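Local coordinates for protein 11S globulin subunit beta (Cucurbita maxima, PDB 2E9Q) that serves as a seed storage globulin, a nutrient reservoir held in oligomers of two-cupin-domain subunits, at residues Y178-E187 / K233-R241; K85-I95 / Y148-V159. All blocks are in the same frame, centred on the assembly; numbering follows the deposited sequence. Where two conformers were deposited one is given.

Contact 1 of 2, residues Y178-E187 / K233-R241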
loop_
_atom_site.group_PDB
_atom_site.type_symbol
_atom_site.label_atom_id
_atom_site.label_comp_id
_atom_site.label_asym_id
_atom_site.label_seq_id
_atom_site.Cartn_x
_atom_site.Cartn_y
_atom_site.Cartn_z
ATOM N N TYR A 178 -11.319 -17.751 16.922
ATOM C CA TYR A 178 -10.943 -18.845 17.808
ATOM C C TYR A 178 -11.445 -20.189 17.304
ATOM O O TYR A 178 -12.582 -20.304 16.838
ATOM C CB TYR A 178 -11.480 -18.595 19.230
ATOM C CG TYR A 178 -10.629 -17.648 20.034
ATOM C CD1 TYR A 178 -10.849 -16.266 20.014
ATOM C CD2 TYR A 178 -9.560 -18.130 20.780
ATOM C CE1 TYR A 178 -10.011 -15.393 20.725
ATOM C CE2 TYR A 178 -8.722 -17.275 21.485
ATOM C CZ TYR A 178 -8.948 -15.915 21.456
ATOM O OH TYR A 178 -8.084 -15.110 22.167
ATOM N N LEU A 179 -10.593 -21.207 17.399
ATOM C CA LEU A 179 -10.969 -22.547 16.956
ATOM C C LEU A 179 -11.732 -23.321 18.032
ATOM O O LEU A 179 -12.464 -24.257 17.721
ATOM C CB LEU A 179 -9.734 -23.351 16.548
ATOM C CG LEU A 179 -8.794 -22.792 15.469
ATOM C CD1 LEU A 179 -7.967 -23.937 14.908
ATOM C CD2 LEU A 179 -9.578 -22.141 14.357
ATOM N N ALA A 180 -11.562 -22.933 19.294
ATOM C CA ALA A 180 -12.253 -23.618 20.390
ATOM C C ALA A 180 -12.701 -22.677 21.496
ATOM O O ALA A 180 -12.284 -21.521 21.552
ATOM C CB ALA A 180 -11.359 -24.691 20.978
ATOM N N GLY A 181 -13.546 -23.193 22.389
ATOM C CA GLY A 181 -14.032 -22.400 23.506
ATOM C C GLY A 181 -15.087 -21.383 23.121
ATOM O O GLY A 181 -15.629 -21.416 22.025
ATOM N N ARG A 182 -15.387 -20.473 24.036
ATOM C CA ARG A 182 -16.384 -19.448 23.772
ATOM C C ARG A 182 -15.901 -18.147 24.389
ATOM O O ARG A 182 -16.288 -17.786 25.499
ATOM C CB ARG A 182 -17.719 -19.856 24.375
ATOM C CG ARG A 182 -18.904 -19.131 23.797
ATOM C CD ARG A 182 -20.135 -19.508 24.590
ATOM N NE ARG A 182 -20.008 -19.083 25.984
ATOM C CZ ARG A 182 -20.676 -19.627 26.996
ATOM N NH1 ARG A 182 -20.497 -19.171 28.231
ATOM N NH2 ARG A 182 -21.515 -20.636 26.776
ATOM N N PRO A 183 -15.031 -17.432 23.671
ATOM C CA PRO A 183 -14.477 -16.164 24.142
ATOM C C PRO A 183 -15.420 -15.002 23.883
ATOM O O PRO A 183 -16.132 -14.980 22.881
ATOM C CB PRO A 183 -13.203 -16.043 23.328
ATOM C CG PRO A 183 -13.662 -16.544 21.985
ATOM C CD PRO A 183 -14.494 -17.776 22.338
ATOM N N GLU A 184 -15.434 -14.044 24.798
ATOM C CA GLU A 184 -16.264 -12.862 24.626
ATOM C C GLU A 184 -15.353 -11.860 23.922
ATOM O O GLU A 184 -14.742 -11.016 24.569
ATOM C CB GLU A 184 -16.708 -12.332 25.990
ATOM C CG GLU A 184 -18.216 -12.153 26.107
ATOM C CD GLU A 184 -18.709 -12.219 27.544
ATOM O OE1 GLU A 184 -18.287 -11.370 28.359
ATOM O OE2 GLU A 184 -19.517 -13.126 27.858
ATOM N N GLN A 185 -15.252 -11.983 22.595
ATOM C CA GLN A 185 -14.389 -11.123 21.780
ATOM C C GLN A 185 -14.299 -9.703 22.319
ATOM O O GLN A 185 -15.251 -8.922 22.224
ATOM C CB GLN A 185 -14.910 -11.098 20.338
ATOM C CG GLN A 185 -13.845 -11.376 19.283
ATOM C CD GLN A 185 -13.227 -12.758 19.422
ATOM O OE1 GLN A 185 -13.875 -13.772 19.170
ATOM N NE2 GLN A 185 -11.970 -12.800 19.835
ATOM N N VAL A 186 -13.141 -9.384 22.893
ATOM C CA VAL A 186 -12.894 -8.073 23.479
ATOM C C VAL A 186 -11.788 -7.325 22.740
ATOM O O VAL A 186 -11.578 -6.131 22.974
ATOM C CB VAL A 186 -12.502 -8.196 24.974
ATOM C CG1 VAL A 186 -11.217 -9.005 25.114
ATOM C CG2 VAL A 186 -12.341 -6.798 25.591
ATOM N N GLU A 187 -11.078 -8.031 21.861
ATOM C CA GLU A 187 -10.008 -7.422 21.078
ATOM C C GLU A 187 -10.551 -6.101 20.548
ATOM O O GLU A 187 -9.865 -5.078 20.571
ATOM C CB GLU A 187 -9.607 -8.332 19.913
ATOM C CG GLU A 187 -9.214 -9.740 20.337
ATOM C CD GLU A 187 -10.409 -10.595 20.723
ATOM O OE1 GLU A 187 -10.205 -11.712 21.239
ATOM O OE2 GLU A 187 -11.557 -10.154 20.502
ATOM N N LYS A 233 -18.584 -27.020 19.051
ATOM C CA LYS A 233 -19.207 -25.707 19.156
ATOM C C LYS A 233 -19.007 -25.051 20.522
ATOM O O LYS A 233 -19.083 -23.830 20.641
ATOM C CB LYS A 233 -20.703 -25.809 18.864
ATOM C CG LYS A 233 -21.045 -26.314 17.468
ATOM C CD LYS A 233 -22.505 -26.028 17.157
ATOM C CE LYS A 233 -22.846 -26.339 15.717
ATOM N NZ LYS A 233 -24.213 -25.867 15.367
ATOM N N GLY A 234 -18.768 -25.863 21.548
ATOM C CA GLY A 234 -18.561 -25.328 22.881
ATOM C C GLY A 234 -19.659 -24.404 23.385
ATOM O O GLY A 234 -19.383 -23.431 24.080
ATOM N N GLU A 235 -20.908 -24.704 23.049
ATOM C CA GLU A 235 -22.027 -23.872 23.481
ATOM C C GLU A 235 -22.035 -23.652 24.997
ATOM O O GLU A 235 -22.606 -22.676 25.483
ATOM C CB GLU A 235 -23.354 -24.514 23.064
ATOM C CG GLU A 235 -23.555 -24.670 21.558
ATOM C CD GLU A 235 -23.847 -23.351 20.863
ATOM O OE1 GLU A 235 -23.987 -23.347 19.620
ATOM O OE2 GLU A 235 -23.942 -22.320 21.563
ATOM N N ASP A 236 -21.388 -24.551 25.734
ATOM C CA ASP A 236 -21.352 -24.469 27.190
ATOM C C ASP A 236 -20.021 -24.166 27.852
ATOM O O ASP A 236 -19.914 -24.247 29.074
ATOM C CB ASP A 236 -21.891 -25.766 27.784
ATOM C CG ASP A 236 -23.390 -25.765 27.889
ATOM O OD1 ASP A 236 -24.059 -25.557 26.851
ATOM O OD2 ASP A 236 -23.897 -25.967 29.013
ATOM N N ASP A 237 -19.005 -23.827 27.072
ATOM C CA ASP A 237 -17.712 -23.531 27.666
ATOM C C ASP A 237 -17.785 -22.143 28.301
ATOM O O ASP A 237 -17.986 -21.148 27.607
ATOM C CB ASP A 237 -16.622 -23.570 26.597
ATOM C CG ASP A 237 -15.234 -23.730 27.182
ATOM O OD1 ASP A 237 -14.986 -23.230 28.301
ATOM O OD2 ASP A 237 -14.381 -24.349 26.507
ATOM N N GLU A 238 -17.627 -22.084 29.619
ATOM C CA GLU A 238 -17.679 -20.819 30.353
ATOM C C GLU A 238 -16.281 -20.371 30.752
ATOM O O GLU A 238 -16.123 -19.403 31.493
ATOM C CB GLU A 238 -18.530 -20.981 31.621
ATOM C CG GLU A 238 -19.954 -21.467 31.369
ATOM C CD GLU A 238 -20.883 -20.356 30.921
ATOM O OE1 GLU A 238 -21.999 -20.661 30.451
ATOM O OE2 GLU A 238 -20.498 -19.173 31.049
ATOM N N ARG A 239 -15.271 -21.074 30.248
ATOM C CA ARG A 239 -13.875 -20.779 30.574
ATOM C C ARG A 239 -13.247 -19.601 29.849
ATOM O O ARG A 239 -12.182 -19.124 30.238
ATOM C CB ARG A 239 -13.012 -22.013 30.301
ATOM C CG ARG A 239 -13.338 -23.228 31.146
ATOM C CD ARG A 239 -12.480 -24.398 30.704
ATOM N NE ARG A 239 -12.755 -24.706 29.311
ATOM C CZ ARG A 239 -11.998 -25.486 28.553
ATOM N NH1 ARG A 239 -12.336 -25.703 27.292
ATOM N NH2 ARG A 239 -10.904 -26.042 29.055
ATOM N N ASP A 240 -13.908 -19.137 28.797
ATOM C CA ASP A 240 -13.405 -18.046 27.969
ATOM C C ASP A 240 -12.148 -18.503 27.200
ATOM O O ASP A 240 -12.019 -19.682 26.884
ATOM C CB ASP A 240 -13.119 -16.798 28.797
ATOM C CG ASP A 240 -13.092 -15.534 27.941
ATOM O OD1 ASP A 240 -11.994 -14.994 27.683
ATOM O OD2 ASP A 240 -14.179 -15.088 27.510
ATOM N N ARG A 241 -11.215 -17.596 26.935
ATOM C CA ARG A 241 -10.034 -17.922 26.132
ATOM C C ARG A 241 -8.779 -18.552 26.762
ATOM O O ARG A 241 -7.937 -19.100 26.038
ATOM C CB ARG A 241 -9.619 -16.674 25.355
ATOM C CG ARG A 241 -8.712 -15.728 26.116
ATOM C CD ARG A 241 -8.837 -14.317 25.551
ATOM N NE ARG A 241 -10.172 -13.787 25.803
ATOM C CZ ARG A 241 -10.960 -13.254 24.877
ATOM N NH1 ARG A 241 -10.535 -13.176 23.624
ATOM N NH2 ARG A 241 -12.178 -12.815 25.200
HETATM O O HOH W 1 -16.374 -18.837 27.991
HETATM O O HOH W 2 -14.250 -20.755 26.448
#
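Arg182 and Glu238 run side by side in the same direction, joined by a salt bridge of 2.8 Å from Arg182 NH1 to Glu238 OE2, although the guanidinium and carboxylate planes stand 79° apart. They belong to a pairing of two irregular chain lengths at the edge of the N-terminal cupin domain, where a type I turn from Gly234 to Asp237 precedes strand 242-244. A bend at chi3 (63°) turns the Arg182 guanidinium across residues 233-241, so that the carbonyl O of Asp237 sits 3.1 Å above the plane of the Arg182 guanidinium, over its centre. At the edge of this group, Arg182 NH2 gives a weak bond of 2.7 Å to Glu235 O.

Arg241 is held differently, its guanidinium sandwiched between Pro183 CB on one face and Val186 CG1 on the other. Glu187 and Arg241 run antiparallel, their carboxylate and guanidinium planes 57° apart, and Glu187 OE1 forms a salt bridge of 2.8 Å with Arg241 NH1. The neighbouring Asp240 splits its carboxylate: OD1 takes Arg241 NE at 2.9 Å, while OD2 receives Glu184 N at 3.2 Å on its syn side. Replacing Asp240 by an alanine is likely to leave the Glu184 amide without this acceptor and Arg241 NE without its carboxylate mate, so that the guanidinium is less firmly held in rotation.

Around the site, strand 39-43 packs on Val186 and Arg241, and Asn427 of a neighbouring subunit accepts from Arg239. That arginine also grips Asp237 side-on through NE and NH1, while its backbone N closes an Asx turn on Asp237 OD1. Between the segments, one water donates to both Arg182 O and Asp237 O and accepts from Asp240 N at 2.6 Å.

Contact 2 of 2, residues K85-I95 / Y148-V159; sequences KLIFVAQGFGI and YNRGQSDLVLIV
Phe88 and Ile158 exchange two backbone bonds, Phe88 N to Ile158 O and Ile158 N to Phe88 O, both 2.8 Å, setting the register of antiparallel strands 85-91 and 155-162 of the cupin beta-barrel up to a bulge. There Ala90 and Gln91 both face Val156, a classic bulge: Ala90 N meets Val156 O at 2.9 Å, and Gln91 N bonds the same oxygen weakly. The Gln91 side chain, CG anti to N (chi1 178°) and extended, brings NE2 to Asp154 O at 2.9 Å.

The Phe93 ring crosses Arg150 at about a right angle, with CD2 over the guanidinium face 3.4 Å from Arg150 NH1. Gly151 CA lies over the ring, a CH-pi contact 4.2 Å from the Phe93 centroid. Asn149 positions this glycine: OD1 accepts from Gly151 N in an Asx turn, and ND2 bonds Ser153 O at 3.0 Å, nearly straight at 175°. Ile95 and Tyr148 form another antiparallel hydrogen-bonded pair (Tyr148 N to Ile95 O 2.9 Å), Ile95 CG1 beside Tyr148 CB.

Ile87, Val89, Leu157 and Val159 share one face, where Ile87 and Leu157 pack on Met147 of the second sheet. From the other face, Phe88 and Ile158 meet Phe399 in the C-terminal cupin domain. The strands therefore present apolar surface, aliphatic toward the barrel interior and partly aromatic toward the partner domain, while main-chain pairing satisfies many polar atoms between them.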
loop_
_atom_site.group_PDB
_atom_site.type_symbol
_atom_site.label_atom_id
_atom_site.label_comp_id
_atom_site.label_asym_id
_atom_site.label_seq_id
_atom_site.Cartn_x
_atom_site.Cartn_y
_atom_site.Cartn_z
ATOM N N LYS A 85 1.035 -9.916 14.269
ATOM C CA LYS A 85 1.310 -9.613 15.661
ATOM C C LYS A 85 2.724 -9.922 16.101
ATOM O O LYS A 85 3.395 -10.819 15.572
ATOM C CB LYS A 85 0.374 -10.411 16.579
ATOM C CG LYS A 85 -1.095 -10.048 16.513
ATOM C CD LYS A 85 -1.909 -11.089 17.272
ATOM C CE LYS A 85 -3.392 -10.759 17.276
ATOM N NZ LYS A 85 -4.155 -11.683 18.164
ATOM N N LEU A 86 3.158 -9.167 17.094
ATOM C CA LEU A 86 4.436 -9.355 17.717
ATOM C C LEU A 86 3.988 -9.535 19.156
ATOM O O LEU A 86 3.022 -8.900 19.597
ATOM C CB LEU A 86 5.306 -8.118 17.564
ATOM C CG LEU A 86 6.529 -8.231 16.657
ATOM C CD1 LEU A 86 6.351 -9.264 15.560
ATOM C CD2 LEU A 86 6.799 -6.866 16.097
ATOM N N ILE A 87 4.668 -10.411 19.880
ATOM C CA ILE A 87 4.309 -10.681 21.261
ATOM C C ILE A 87 5.555 -10.701 22.102
ATOM O O ILE A 87 6.427 -11.553 21.908
ATOM C CB ILE A 87 3.616 -12.037 21.382
ATOM C CG1 ILE A 87 2.299 -12.004 20.614
ATOM C CG2 ILE A 87 3.412 -12.388 22.836
ATOM C CD1 ILE A 87 1.487 -13.286 20.697
ATOM N N PHE A 88 5.658 -9.753 23.023
ATOM C CA PHE A 88 6.815 -9.711 23.889
ATOM C C PHE A 88 6.490 -10.461 25.168
ATOM O O PHE A 88 5.480 -10.180 25.811
ATOM C CB PHE A 88 7.197 -8.278 24.224
ATOM C CG PHE A 88 8.388 -8.171 25.127
ATOM C CD1 PHE A 88 9.664 -8.468 24.655
ATOM C CD2 PHE A 88 8.239 -7.772 26.450
ATOM C CE1 PHE A 88 10.780 -8.366 25.487
ATOM C CE2 PHE A 88 9.343 -7.666 27.288
ATOM C CZ PHE A 88 10.621 -7.966 26.801
ATOM N N VAL A 89 7.344 -11.420 25.521
ATOM C CA VAL A 89 7.176 -12.222 26.734
ATOM C C VAL A 89 7.806 -11.430 27.873
ATOM O O VAL A 89 9.019 -11.446 28.062
ATOM C CB VAL A 89 7.880 -13.601 26.590
ATOM C CG1 VAL A 89 7.766 -14.394 27.881
ATOM C CG2 VAL A 89 7.254 -14.377 25.440
ATOM N N ALA A 90 6.965 -10.730 28.626
ATOM C CA ALA A 90 7.433 -9.889 29.716
ATOM C C ALA A 90 7.804 -10.681 30.961
ATOM O O ALA A 90 8.651 -10.248 31.743
ATOM C CB ALA A 90 6.361 -8.840 30.057
ATOM N N GLN A 91 7.167 -11.833 31.146
ATOM C CA GLN A 91 7.441 -12.667 32.312
ATOM C C GLN A 91 6.988 -14.113 32.117
ATOM O O GLN A 91 5.938 -14.375 31.527
ATOM C CB GLN A 91 6.748 -12.082 33.552
ATOM C CG GLN A 91 6.923 -12.910 34.822
ATOM C CD GLN A 91 6.028 -12.447 35.979
ATOM O OE1 GLN A 91 6.200 -11.356 36.525
ATOM N NE2 GLN A 91 5.068 -13.281 36.347
ATOM N N GLY A 92 7.797 -15.045 32.614
ATOM C CA GLY A 92 7.459 -16.454 32.526
ATOM C C GLY A 92 8.007 -17.159 31.305
ATOM O O GLY A 92 8.783 -16.584 30.543
ATOM N N PHE A 93 7.616 -18.418 31.128
ATOM C CA PHE A 93 8.050 -19.186 29.973
ATOM C C PHE A 93 7.096 -20.325 29.677
ATOM O O PHE A 93 6.382 -20.800 30.559
ATOM C CB PHE A 93 9.484 -19.718 30.144
ATOM C CG PHE A 93 9.710 -20.534 31.389
ATOM C CD1 PHE A 93 9.980 -19.913 32.606
ATOM C CD2 PHE A 93 9.708 -21.924 31.330
ATOM C CE1 PHE A 93 10.251 -20.663 33.751
ATOM C CE2 PHE A 93 9.978 -22.693 32.471
ATOM C CZ PHE A 93 10.252 -22.060 33.687
ATOM N N GLY A 94 7.063 -20.741 28.420
ATOM C CA GLY A 94 6.169 -21.807 28.045
ATOM C C GLY A 94 6.414 -22.306 26.637
ATOM O O GLY A 94 7.494 -22.113 26.074
ATOM N N ILE A 95 5.398 -22.948 26.076
ATOM C CA ILE A 95 5.487 -23.496 24.740
ATOM C C ILE A 95 4.348 -22.982 23.880
ATOM O O ILE A 95 3.259 -22.683 24.381
ATOM C CB ILE A 95 5.472 -25.041 24.785
ATOM C CG1 ILE A 95 4.179 -25.542 25.419
ATOM C CG2 ILE A 95 6.651 -25.533 25.625
ATOM C CD1 ILE A 95 4.117 -27.060 25.586
ATOM N N TYR A 148 0.958 -21.951 26.056
ATOM C CA TYR A 148 0.798 -22.637 27.319
ATOM C C TYR A 148 1.873 -22.192 28.295
ATOM O O TYR A 148 3.030 -22.016 27.926
ATOM C CB TYR A 148 0.899 -24.146 27.098
ATOM C CG TYR A 148 0.993 -24.949 28.373
ATOM C CD1 TYR A 148 -0.149 -25.267 29.109
ATOM C CD2 TYR A 148 2.229 -25.368 28.862
ATOM C CE1 TYR A 148 -0.060 -25.986 30.303
ATOM C CE2 TYR A 148 2.332 -26.084 30.055
ATOM C CZ TYR A 148 1.181 -26.388 30.766
ATOM O OH TYR A 148 1.280 -27.096 31.937
ATOM N N ASN A 149 1.479 -22.006 29.544
ATOM C CA ASN A 149 2.403 -21.599 30.583
ATOM C C ASN A 149 2.879 -22.880 31.269
ATOM O O ASN A 149 2.065 -23.659 31.772
ATOM C CB ASN A 149 1.686 -20.695 31.590
ATOM C CG ASN A 149 2.606 -20.188 32.681
ATOM O OD1 ASN A 149 3.829 -20.273 32.570
ATOM N ND2 ASN A 149 2.016 -19.635 33.744
ATOM N N ARG A 150 4.189 -23.106 31.267
ATOM C CA ARG A 150 4.751 -24.296 31.900
ATOM C C ARG A 150 5.635 -23.904 33.080
ATOM O O ARG A 150 6.348 -24.733 33.638
ATOM C CB ARG A 150 5.550 -25.127 30.881
ATOM C CG ARG A 150 6.961 -24.639 30.558
ATOM C CD ARG A 150 7.604 -25.587 29.530
ATOM N NE ARG A 150 9.069 -25.538 29.487
ATOM C CZ ARG A 150 9.787 -24.560 28.938
ATOM N NH1 ARG A 150 9.192 -23.520 28.369
ATOM N NH2 ARG A 150 11.113 -24.629 28.951
ATOM N N GLY A 151 5.582 -22.629 33.456
ATOM C CA GLY A 151 6.377 -22.153 34.573
ATOM C C GLY A 151 5.560 -22.058 35.849
ATOM O O GLY A 151 4.392 -22.439 35.872
ATOM N N GLN A 152 6.172 -21.546 36.913
ATOM C CA GLN A 152 5.481 -21.409 38.190
ATOM C C GLN A 152 4.902 -20.017 38.368
ATOM O O GLN A 152 3.929 -19.833 39.098
ATOM C CB GLN A 152 6.428 -21.725 39.357
ATOM C CG GLN A 152 6.902 -23.161 39.377
ATOM C CD GLN A 152 5.753 -24.155 39.404
ATOM O OE1 GLN A 152 5.950 -25.352 39.186
ATOM N NE2 GLN A 152 4.545 -23.666 39.679
ATOM N N SER A 153 5.514 -19.042 37.709
ATOM C CA SER A 153 5.048 -17.660 37.771
ATOM C C SER A 153 3.957 -17.494 36.718
ATOM O O SER A 153 3.719 -18.398 35.919
ATOM C CB SER A 153 6.189 -16.699 37.437
ATOM O OG SER A 153 6.457 -16.712 36.042
ATOM N N ASP A 154 3.295 -16.344 36.712
ATOM C CA ASP A 154 2.262 -16.091 35.710
ATOM C C ASP A 154 2.964 -15.742 34.403
ATOM O O ASP A 154 4.002 -15.092 34.403
ATOM C CB ASP A 154 1.370 -14.907 36.105
ATOM C CG ASP A 154 0.495 -15.194 37.310
ATOM O OD1 ASP A 154 -0.299 -16.162 37.273
ATOM O OD2 ASP A 154 0.595 -14.433 38.294
ATOM N N LEU A 155 2.389 -16.161 33.289
ATOM C CA LEU A 155 2.969 -15.861 31.988
ATOM C C LEU A 155 2.363 -14.537 31.512
ATOM O O LEU A 155 1.164 -14.481 31.250
ATOM C CB LEU A 155 2.604 -16.970 31.003
ATOM C CG LEU A 155 3.580 -17.346 29.894
ATOM C CD1 LEU A 155 2.791 -17.995 28.779
ATOM C CD2 LEU A 155 4.340 -16.128 29.391
ATOM N N VAL A 156 3.174 -13.485 31.410
ATOM C CA VAL A 156 2.690 -12.172 30.957
ATOM C C VAL A 156 3.157 -11.845 29.528
ATOM O O VAL A 156 4.360 -11.712 29.265
ATOM C CB VAL A 156 3.155 -11.036 31.920
ATOM C CG1 VAL A 156 2.571 -9.696 31.484
ATOM C CG2 VAL A 156 2.725 -11.354 33.356
ATOM N N LEU A 157 2.188 -11.702 28.623
ATOM C CA LEU A 157 2.445 -11.424 27.210
ATOM C C LEU A 157 1.918 -10.086 26.686
ATOM O O LEU A 157 0.717 -9.789 26.779
ATOM C CB LEU A 157 1.831 -12.528 26.370
ATOM C CG LEU A 157 2.158 -13.921 26.904
ATOM C CD1 LEU A 157 1.254 -14.952 26.255
ATOM C CD2 LEU A 157 3.622 -14.207 26.653
ATOM N N ILE A 158 2.818 -9.300 26.107
ATOM C CA ILE A 158 2.458 -8.016 25.531
ATOM C C ILE A 158 2.254 -8.202 24.022
ATOM O O ILE A 158 3.212 -8.341 23.263
ATOM C CB ILE A 158 3.565 -6.985 25.781
ATOM C CG1 ILE A 158 3.952 -6.985 27.265
ATOM C CG2 ILE A 158 3.086 -5.610 25.339
ATOM C CD1 ILE A 158 2.785 -6.712 28.218
ATOM N N VAL A 159 0.993 -8.210 23.606
ATOM C CA VAL A 159 0.615 -8.406 22.215
ATOM C C VAL A 159 0.360 -7.132 21.418
ATOM O O VAL A 159 -0.593 -6.401 21.691
ATOM C CB VAL A 159 -0.655 -9.249 22.123
ATOM C CG1 VAL A 159 -0.999 -9.526 20.657
ATOM C CG2 VAL A 159 -0.479 -10.540 22.923
#

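How the contacts relate
Along the chain the contacts come in series: contact 2, within the N-terminal cupin barrel, closes before contact 1 opens. Their centres lie 20 Å apart and their nearest atoms about 6 Å, so they do not touch. Residues 178-187 leave strand 176-178 and residues 233-241 lead into strand 242-244; both strands pair with strand 74-81, which also pairs with strand 145-149, whose end meets strand 93-98 in contact 2. Contact 2 also pairs strands 85-91 and 155-162 in the barrel's other sheet. It faces the barrel interior and the same chain's C-terminal cupin domain, whereas contact 1 is approached by a neighbouring subunit. One thus belongs to the domain core and the other borders the subunit interface.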